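Local coordinates for beta-galactosidase (Geobacillus stearothermophilus, PDB 4OIF), which probably hydrolyses terminal non-reducing beta-D-galactose residues from beta-D-galactosides, as a zinc-binding member of glycosyl hydrolase family 42, at residues Q444-I454 / D600-M611. Residues are numbered along the deposited sequence; the frame is centred on the assembly and turned at random.
Sequences QHYRPFWERDI and DQFHRDFYQELM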
ATOM      1  N   GLN A 444      11.236  23.829 -11.272  1.00  9.87           N
ATOM      2  CA  GLN A 444      11.076  24.012 -12.716  1.00 12.62           C
ATOM      3  C   GLN A 444      11.317  25.461 -13.103  1.00 16.54           C
ATOM      4  O   GLN A 444      11.875  25.748 -14.169  1.00 13.52           O
ATOM      5  CB  GLN A 444       9.685  23.591 -13.198  1.00  8.92           C
ATOM      6  CG  GLN A 444       9.456  22.108 -13.165  1.00 15.33           C
ATOM      7  CD  GLN A 444      10.753  21.353 -13.323  1.00 32.24           C
ATOM      8  OE1 GLN A 444      11.365  21.360 -14.400  1.00 31.31           O
ATOM      9  NE2 GLN A 444      11.198  20.706 -12.242  1.00 26.93           N
ATOM     10  N   HIS A 445      10.897  26.385 -12.248  1.00 11.36           N
ATOM     11  CA  HIS A 445      11.116  27.783 -12.613  1.00 12.53           C
ATOM     12  C   HIS A 445      12.551  28.245 -12.318  1.00 15.62           C
ATOM     13  O   HIS A 445      13.081  29.144 -12.970  1.00 14.69           O
ATOM     14  CB  HIS A 445      10.068  28.650 -11.931  1.00  8.15           C
ATOM     15  CG  HIS A 445       8.706  28.468 -12.526  1.00 14.11           C
ATOM     16  ND1 HIS A 445       8.123  29.402 -13.353  1.00  5.81           N
ATOM     17  CD2 HIS A 445       7.854  27.414 -12.483  1.00  8.31           C
ATOM     18  CE1 HIS A 445       6.949  28.953 -13.757  1.00  7.53           C
ATOM     19  NE2 HIS A 445       6.762  27.749 -13.245  1.00  6.53           N
ATOM     20  N   TYR A 446      13.187  27.579 -11.371  1.00  7.57           N
ATOM     21  CA  TYR A 446      14.593  27.783 -11.077  1.00  9.37           C
ATOM     22  C   TYR A 446      15.483  27.328 -12.234  1.00 11.54           C
ATOM     23  O   TYR A 446      16.515  27.944 -12.514  1.00  8.23           O
ATOM     24  CB  TYR A 446      14.917  27.015  -9.802  1.00 10.58           C
ATOM     25  CG  TYR A 446      16.325  27.058  -9.253  1.00  9.08           C
ATOM     26  CD1 TYR A 446      16.771  28.148  -8.523  1.00  7.35           C
ATOM     27  CD2 TYR A 446      17.165  25.952  -9.363  1.00  8.31           C
ATOM     28  CE1 TYR A 446      18.038  28.166  -7.963  1.00  4.84           C
ATOM     29  CE2 TYR A 446      18.436  25.951  -8.799  1.00  8.45           C
ATOM     30  CZ  TYR A 446      18.870  27.066  -8.096  1.00 13.16           C
ATOM     31  OH  TYR A 446      20.138  27.085  -7.530  1.00  8.12           O
ATOM     32  N   ARG A 447      15.068  26.248 -12.900  1.00 12.76           N
ATOM     33  CA  ARG A 447      15.909  25.566 -13.885  1.00 10.83           C
ATOM     34  C   ARG A 447      16.635  26.481 -14.900  1.00 13.28           C
ATOM     35  O   ARG A 447      17.844  26.366 -15.056  1.00 10.16           O
ATOM     36  CB  ARG A 447      15.091  24.510 -14.646  1.00  9.13           C
ATOM     37  CG  ARG A 447      15.897  23.821 -15.749  1.00  7.86           C
ATOM     38  CD  ARG A 447      15.027  23.004 -16.675  1.00  9.43           C
ATOM     39  NE  ARG A 447      14.336  21.951 -15.944  1.00 18.04           N
ATOM     40  CZ  ARG A 447      14.913  20.809 -15.579  1.00 27.06           C
ATOM     41  NH1 ARG A 447      16.185  20.580 -15.887  1.00 24.52           N
ATOM     42  NH2 ARG A 447      14.222  19.894 -14.911  1.00 37.74           N
ATOM     43  N   PRO A 448      15.914  27.388 -15.588  1.00 14.83           N
ATOM     44  CA  PRO A 448      16.643  28.208 -16.568  1.00 14.85           C
ATOM     45  C   PRO A 448      17.715  29.096 -15.944  1.00 10.14           C
ATOM     46  O   PRO A 448      18.728  29.356 -16.581  1.00 21.34           O
ATOM     47  CB  PRO A 448      15.537  29.070 -17.203  1.00 10.81           C
ATOM     48  CG  PRO A 448      14.284  28.321 -16.962  1.00 13.20           C
ATOM     49  CD  PRO A 448      14.469  27.676 -15.613  1.00  8.84           C
ATOM     50  N   PHE A 449      17.507  29.541 -14.712  1.00 12.96           N
ATOM     51  CA  PHE A 449      18.480  30.414 -14.049  1.00 12.89           C
ATOM     52  C   PHE A 449      19.709  29.615 -13.623  1.00 12.30           C
ATOM     53  O   PHE A 449      20.840  30.083 -13.749  1.00 13.67           O
ATOM     54  CB  PHE A 449      17.815  31.133 -12.870  1.00  7.71           C
ATOM     55  CG  PHE A 449      16.716  32.064 -13.308  1.00 12.45           C
ATOM     56  CD1 PHE A 449      16.991  33.392 -13.601  1.00 12.99           C
ATOM     57  CD2 PHE A 449      15.425  31.589 -13.516  1.00 12.32           C
ATOM     58  CE1 PHE A 449      15.996  34.243 -14.054  1.00 11.42           C
ATOM     59  CE2 PHE A 449      14.420  32.430 -13.966  1.00 11.30           C
ATOM     60  CZ  PHE A 449      14.705  33.760 -14.235  1.00 15.61           C
ATOM     61  N   TRP A 450      19.482  28.389 -13.169  1.00 11.58           N
ATOM     62  CA  TRP A 450      20.570  27.479 -12.852  1.00 12.80           C
ATOM     63  C   TRP A 450      21.373  27.186 -14.114  1.00 11.26           C
ATOM     64  O   TRP A 450      22.597  27.206 -14.090  1.00  8.52           O
ATOM     65  CB  TRP A 450      20.031  26.177 -12.237  1.00  8.42           C
ATOM     66  CG  TRP A 450      21.091  25.296 -11.615  1.00  7.08           C
ATOM     67  CD1 TRP A 450      21.699  25.470 -10.398  1.00  8.28           C
ATOM     68  CD2 TRP A 450      21.655  24.108 -12.177  1.00  5.59           C
ATOM     69  NE1 TRP A 450      22.611  24.463 -10.173  1.00  4.62           N
ATOM     70  CE2 TRP A 450      22.600  23.612 -11.249  1.00  8.75           C
ATOM     71  CE3 TRP A 450      21.458  23.415 -13.378  1.00  3.64           C
ATOM     72  CZ2 TRP A 450      23.348  22.456 -11.489  1.00  8.36           C
ATOM     73  CZ3 TRP A 450      22.194  22.271 -13.612  1.00  7.05           C
ATOM     74  CH2 TRP A 450      23.133  21.802 -12.673  1.00  7.43           C
ATOM     75  N   GLU A 451      20.672  26.930 -15.218  1.00 12.28           N
ATOM     76  CA  GLU A 451      21.320  26.593 -16.482  1.00 15.19           C
ATOM     77  C   GLU A 451      22.127  27.775 -17.038  1.00 15.81           C
ATOM     78  O   GLU A 451      23.014  27.588 -17.865  1.00 16.22           O
ATOM     79  CB  GLU A 451      20.278  26.106 -17.510  1.00  7.53           C
ATOM     80  CG  GLU A 451      19.750  24.695 -17.240  1.00  4.98           C
ATOM     81  CD  GLU A 451      18.709  24.212 -18.243  1.00 11.38           C
ATOM     82  OE1 GLU A 451      18.383  24.970 -19.170  1.00 18.06           O
ATOM     83  OE2 GLU A 451      18.201  23.073 -18.100  1.00 19.63           O
ATOM     84  N   ARG A 452      21.831  28.979 -16.556  1.00  9.59           N
ATOM     85  CA  ARG A 452      22.523  30.185 -16.980  1.00 13.09           C
ATOM     86  C   ARG A 452      23.460  30.742 -15.903  1.00 14.84           C
ATOM     87  O   ARG A 452      24.084  31.787 -16.096  1.00 16.71           O
ATOM     88  CB  ARG A 452      21.510  31.260 -17.362  1.00 15.65           C
ATOM     89  CG  ARG A 452      20.760  30.978 -18.636  1.00 21.10           C
ATOM     90  CD  ARG A 452      21.587  31.350 -19.837  1.00 30.48           C
ATOM     91  NE  ARG A 452      20.777  31.314 -21.045  1.00 40.63           N
ATOM     92  CZ  ARG A 452      21.011  30.511 -22.076  1.00 50.88           C
ATOM     93  NH1 ARG A 452      22.045  29.679 -22.048  1.00 47.39           N
ATOM     94  NH2 ARG A 452      20.211  30.545 -23.135  1.00 56.53           N
ATOM     95  N   ASP A 453      23.531  30.066 -14.764  1.00 12.57           N
ATOM     96  CA  ASP A 453      24.448  30.461 -13.703  1.00 12.61           C
ATOM     97  C   ASP A 453      24.056  31.826 -13.163  1.00 14.11           C
ATOM     98  O   ASP A 453      24.895  32.616 -12.733  1.00 14.63           O
ATOM     99  CB  ASP A 453      25.889  30.461 -14.218  1.00 11.40           C
ATOM    100  CG  ASP A 453      26.252  29.157 -14.897  1.00 16.86           C
ATOM    101  OD1 ASP A 453      25.883  28.093 -14.359  1.00 13.61           O
ATOM    102  OD2 ASP A 453      26.871  29.188 -15.978  1.00 13.58           O
ATOM    103  N   ILE A 454      22.764  32.103 -13.197  1.00 11.33           N
ATOM    104  CA  ILE A 454      22.252  33.344 -12.653  1.00 14.86           C
ATOM    105  C   ILE A 454      21.899  33.164 -11.181  1.00 14.71           C
ATOM    106  O   ILE A 454      21.127  32.274 -10.826  1.00 15.83           O
ATOM    107  CB  ILE A 454      21.041  33.823 -13.446  1.00 14.48           C
ATOM    108  CG1 ILE A 454      21.498  34.171 -14.865  1.00 13.01           C
ATOM    109  CG2 ILE A 454      20.402  35.008 -12.760  1.00 12.32           C
ATOM    110  CD1 ILE A 454      20.498  34.929 -15.657  1.00 28.52           C
ATOM    111  N   ASP A 600      10.018  22.261 -20.230  1.00 10.70           N
ATOM    112  CA  ASP A 600      11.228  23.008 -19.868  1.00 12.39           C
ATOM    113  C   ASP A 600      11.598  24.143 -20.828  1.00  9.42           C
ATOM    114  O   ASP A 600      11.982  25.251 -20.411  1.00  8.29           O
ATOM    115  CB  ASP A 600      12.404  22.044 -19.780  1.00  9.21           C
ATOM    116  CG  ASP A 600      12.369  21.185 -18.535  1.00 12.92           C
ATOM    117  OD1 ASP A 600      11.793  21.611 -17.511  1.00 24.69           O
ATOM    118  OD2 ASP A 600      12.951  20.084 -18.575  1.00 21.56           O
ATOM    119  N   GLN A 601      11.486  23.853 -22.115  1.00  6.99           N
ATOM    120  CA  GLN A 601      11.920  24.781 -23.138  1.00  7.74           C
ATOM    121  C   GLN A 601      11.142  26.079 -23.032  1.00  9.48           C
ATOM    122  O   GLN A 601      11.688  27.156 -23.299  1.00  7.15           O
ATOM    123  CB  GLN A 601      11.759  24.172 -24.538  1.00 19.70           C
ATOM    124  CG  GLN A 601      12.502  24.941 -25.619  1.00 18.19           C
ATOM    125  CD  GLN A 601      13.978  25.099 -25.282  1.00 30.06           C
ATOM    126  OE1 GLN A 601      14.625  24.151 -24.828  1.00 22.18           O
ATOM    127  NE2 GLN A 601      14.509  26.307 -25.474  1.00 17.06           N
ATOM    128  N   PHE A 602       9.876  25.988 -22.627  1.00 11.78           N
ATOM    129  CA  PHE A 602       9.083  27.205 -22.465  1.00 10.09           C
ATOM    130  C   PHE A 602       9.714  28.119 -21.444  1.00  9.77           C
ATOM    131  O   PHE A 602       9.892  29.302 -21.708  1.00 13.33           O
ATOM    132  CB  PHE A 602       7.640  26.940 -22.039  1.00  7.48           C
ATOM    133  CG  PHE A 602       6.890  28.211 -21.706  1.00  9.58           C
ATOM    134  CD1 PHE A 602       6.368  29.005 -22.712  1.00 12.74           C
ATOM    135  CD2 PHE A 602       6.749  28.633 -20.402  1.00  7.14           C
ATOM    136  CE1 PHE A 602       5.701  30.184 -22.414  1.00 13.49           C
ATOM    137  CE2 PHE A 602       6.082  29.812 -20.107  1.00 10.56           C
ATOM    138  CZ  PHE A 602       5.561  30.584 -21.113  1.00  8.46           C
ATOM    139  N   HIS A 603      10.040  27.575 -20.277  1.00  7.79           N
ATOM    140  CA  HIS A 603      10.627  28.393 -19.228  1.00  9.42           C
ATOM    141  C   HIS A 603      11.979  28.923 -19.674  1.00 10.86           C
ATOM    142  O   HIS A 603      12.323  30.079 -19.393  1.00 11.19           O
ATOM    143  CB  HIS A 603      10.744  27.598 -17.927  1.00  5.93           C
ATOM    144  CG  HIS A 603       9.424  27.098 -17.431  1.00 10.59           C
ATOM    145  ND1 HIS A 603       9.142  25.760 -17.286  1.00 13.94           N
ATOM    146  CD2 HIS A 603       8.292  27.760 -17.095  1.00 15.13           C
ATOM    147  CE1 HIS A 603       7.895  25.619 -16.868  1.00  9.47           C
ATOM    148  NE2 HIS A 603       7.358  26.817 -16.740  1.00 11.52           N
ATOM    149  N   ARG A 604      12.728  28.096 -20.396  1.00  7.71           N
ATOM    150  CA  ARG A 604      13.991  28.561 -20.939  1.00 10.10           C
ATOM    151  C   ARG A 604      13.781  29.815 -21.793  1.00 12.38           C
ATOM    152  O   ARG A 604      14.420  30.834 -21.557  1.00 13.03           O
ATOM    153  CB  ARG A 604      14.669  27.463 -21.747  1.00 10.83           C
ATOM    154  CG  ARG A 604      15.190  26.314 -20.901  1.00  9.61           C
ATOM    155  CD  ARG A 604      16.188  25.480 -21.687  1.00  8.76           C
ATOM    156  NE  ARG A 604      16.521  24.258 -20.980  1.00 13.41           N
ATOM    157  CZ  ARG A 604      16.004  23.068 -21.263  1.00 21.53           C
ATOM    158  NH1 ARG A 604      15.136  22.927 -22.263  1.00 13.82           N
ATOM    159  NH2 ARG A 604      16.366  22.013 -20.551  1.00 19.77           N
ATOM    160  N   ASP A 605      12.855  29.762 -22.747  1.00 11.77           N
ATOM    161  CA  ASP A 605      12.651  30.879 -23.673  1.00 10.16           C
ATOM    162  C   ASP A 605      12.041  32.133 -22.987  1.00 13.06           C
ATOM    163  O   ASP A 605      12.523  33.280 -23.153  1.00 16.64           O
ATOM    164  CB  ASP A 605      11.783  30.403 -24.845  1.00  7.21           C
ATOM    165  CG  ASP A 605      12.458  29.275 -25.673  1.00 12.37           C
ATOM    166  OD1 ASP A 605      13.674  29.046 -25.524  1.00 13.75           O
ATOM    167  OD2 ASP A 605      11.783  28.615 -26.486  1.00  6.15           O
ATOM    168  N   PHE A 606      11.004  31.894 -22.193  1.00 11.54           N
ATOM    169  CA  PHE A 606      10.297  32.931 -21.451  1.00 13.62           C
ATOM    170  C   PHE A 606      11.258  33.716 -20.555  1.00  9.50           C
ATOM    171  O   PHE A 606      11.365  34.972 -20.597  1.00 11.31           O
ATOM    172  CB  PHE A 606       9.174  32.281 -20.615  1.00 10.20           C
ATOM    173  CG  PHE A 606       8.337  33.263 -19.849  1.00  5.56           C
ATOM    174  CD1 PHE A 606       7.235  33.862 -20.437  1.00  6.62           C
ATOM    175  CD2 PHE A 606       8.663  33.603 -18.546  1.00  5.26           C
ATOM    176  CE1 PHE A 606       6.468  34.792 -19.729  1.00  5.79           C
ATOM    177  CE2 PHE A 606       7.907  34.528 -17.847  1.00  7.62           C
ATOM    178  CZ  PHE A 606       6.806  35.122 -18.445  1.00  1.89           C
ATOM    179  N   TYR A 607      11.976  32.953 -19.743  1.00 15.17           N
ATOM    180  CA  TYR A 607      12.882  33.561 -18.793  1.00 20.49           C
ATOM    181  C   TYR A 607      14.132  34.090 -19.480  1.00 20.05           C
ATOM    182  O   TYR A 607      14.795  34.968 -18.947  1.00 17.99           O
ATOM    183  CB  TYR A 607      13.241  32.575 -17.682  1.00 13.35           C
ATOM    184  CG  TYR A 607      12.128  32.429 -16.668  1.00 11.25           C
ATOM    185  CD1 TYR A 607      11.660  33.533 -15.964  1.00 12.05           C
ATOM    186  CD2 TYR A 607      11.541  31.200 -16.421  1.00  8.00           C
ATOM    187  CE1 TYR A 607      10.639  33.415 -15.042  1.00 13.17           C
ATOM    188  CE2 TYR A 607      10.514  31.072 -15.500  1.00 10.59           C
ATOM    189  CZ  TYR A 607      10.075  32.179 -14.812  1.00 11.13           C
ATOM    190  OH  TYR A 607       9.066  32.048 -13.897  1.00 10.14           O
ATOM    191  N   GLN A 608      14.442  33.583 -20.669  1.00 10.64           N
ATOM    192  CA  GLN A 608      15.566  34.117 -21.418  1.00 13.94           C
ATOM    193  C   GLN A 608      15.237  35.536 -21.782  1.00 22.31           C
ATOM    194  O   GLN A 608      16.065  36.454 -21.613  1.00 20.77           O
ATOM    195  CB  GLN A 608      15.850  33.314 -22.683  1.00 14.91           C
ATOM    196  CG  GLN A 608      17.162  33.699 -23.340  1.00 34.08           C
ATOM    197  CD  GLN A 608      18.355  33.444 -22.424  1.00 48.85           C
ATOM    198  OE1 GLN A 608      18.360  32.490 -21.638  1.00 42.28           O
ATOM    199  NE2 GLN A 608      19.368  34.304 -22.512  1.00 42.18           N
ATOM    200  N   GLU A 609      14.010  35.711 -22.275  1.00 21.59           N
ATOM    201  CA  GLU A 609      13.534  37.053 -22.585  1.00 15.41           C
ATOM    202  C   GLU A 609      13.557  37.940 -21.361  1.00 11.42           C
ATOM    203  O   GLU A 609      13.956  39.104 -21.451  1.00 12.78           O
ATOM    204  CB  GLU A 609      12.131  37.023 -23.169  1.00 12.04           C
ATOM    205  CG  GLU A 609      12.101  36.551 -24.597  1.00 27.82           C
ATOM    206  CD  GLU A 609      11.292  37.468 -25.470  1.00 39.22           C
ATOM    207  OE1 GLU A 609      10.777  38.474 -24.936  1.00 46.22           O
ATOM    208  OE2 GLU A 609      11.163  37.176 -26.679  1.00 49.87           O
ATOM    209  N   LEU A 610      13.139  37.411 -20.216  1.00 13.46           N
ATOM    210  CA  LEU A 610      13.222  38.256 -19.016  1.00 14.08           C
ATOM    211  C   LEU A 610      14.676  38.602 -18.620  1.00 21.34           C
ATOM    212  O   LEU A 610      14.930  39.669 -18.065  1.00 20.58           O
ATOM    213  CB  LEU A 610      12.500  37.598 -17.839  1.00 10.15           C
ATOM    214  CG  LEU A 610      10.984  37.813 -17.893  1.00 16.81           C
ATOM    215  CD1 LEU A 610      10.269  37.111 -16.736  1.00  8.65           C
ATOM    216  CD2 LEU A 610      10.651  39.308 -17.905  1.00 14.54           C
ATOM    217  N   MET A 611      15.621  37.713 -18.920  1.00 18.96           N
ATOM    218  CA  MET A 611      17.034  37.911 -18.576  1.00 13.16           C
ATOM    219  C   MET A 611      17.665  38.980 -19.462  1.00 19.12           C
ATOM    220  O   MET A 611      18.498  39.768 -19.015  1.00 17.39           O
ATOM    221  CB  MET A 611      17.833  36.609 -18.730  1.00 14.15           C
ATOM    222  CG  MET A 611      17.617  35.523 -17.682  1.00 10.88           C
ATOM    223  SD  MET A 611      18.276  33.946 -18.298  1.00 18.74           S
ATOM    224  CE  MET A 611      17.670  32.792 -17.069  1.00 20.11           C
TER
HETATM  225  O   HOH W   1      11.762  24.279 -16.527  1.00 15.59           O
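Arg604, with its chain extended from CG to NE (chi3 -170°), and Glu451, straight beyond CG (chi2 179°), meet at about a right angle and end with guanidinium and carboxylate nearly coplanar. The grip is a side-on salt bridge of two hydrogen bonds: Arg604 NE meets Glu451 OE1 at 2.7 Å and Arg604 NH2 meets Glu451 OE2 at 3.2 Å, each on a syn lone pair. An alanine in place of Arg604 is likely to leave the Glu451 carboxylate without this two-pronged mate. Arg447 extends the charge network, its NE in a salt bridge 3.0 Å from Asp600 OD1, with Asp600 OD2 over one guanidinium face, and its NH1 bridged to Asp298 on helix 296-312. One water donates to Gln444 O and Asp600 OD1 and also hydrogen-bonds His603 ND1, linking the two segments. Helices 438-451 and 600-613 of the trimerisation domain pack beside strands 470-473 and 496-500; their segments 444-451 and 600-611 cross at -61°, axes 8.6 Å apart, with Pro448 a knob among His603, Arg604, Tyr607 and Met611. Beside the charged groups lies an aromatic cluster. Tyr607 OH and His445 ND1 share a nearly straight 2.9 Å hydrogen bond in the imidazole plane, while His603 turns an edge to the His445 face. Phe449 points its edge at one face of Tyr607, and Phe606 covers the opposite face. Met611 CE lies over one Phe449 face, a CH-pi contact, and Ile454 CD1 touches Met611 CG. Farther along, Gln608 OE1 accepts from Arg452 NE at 2.8 Å.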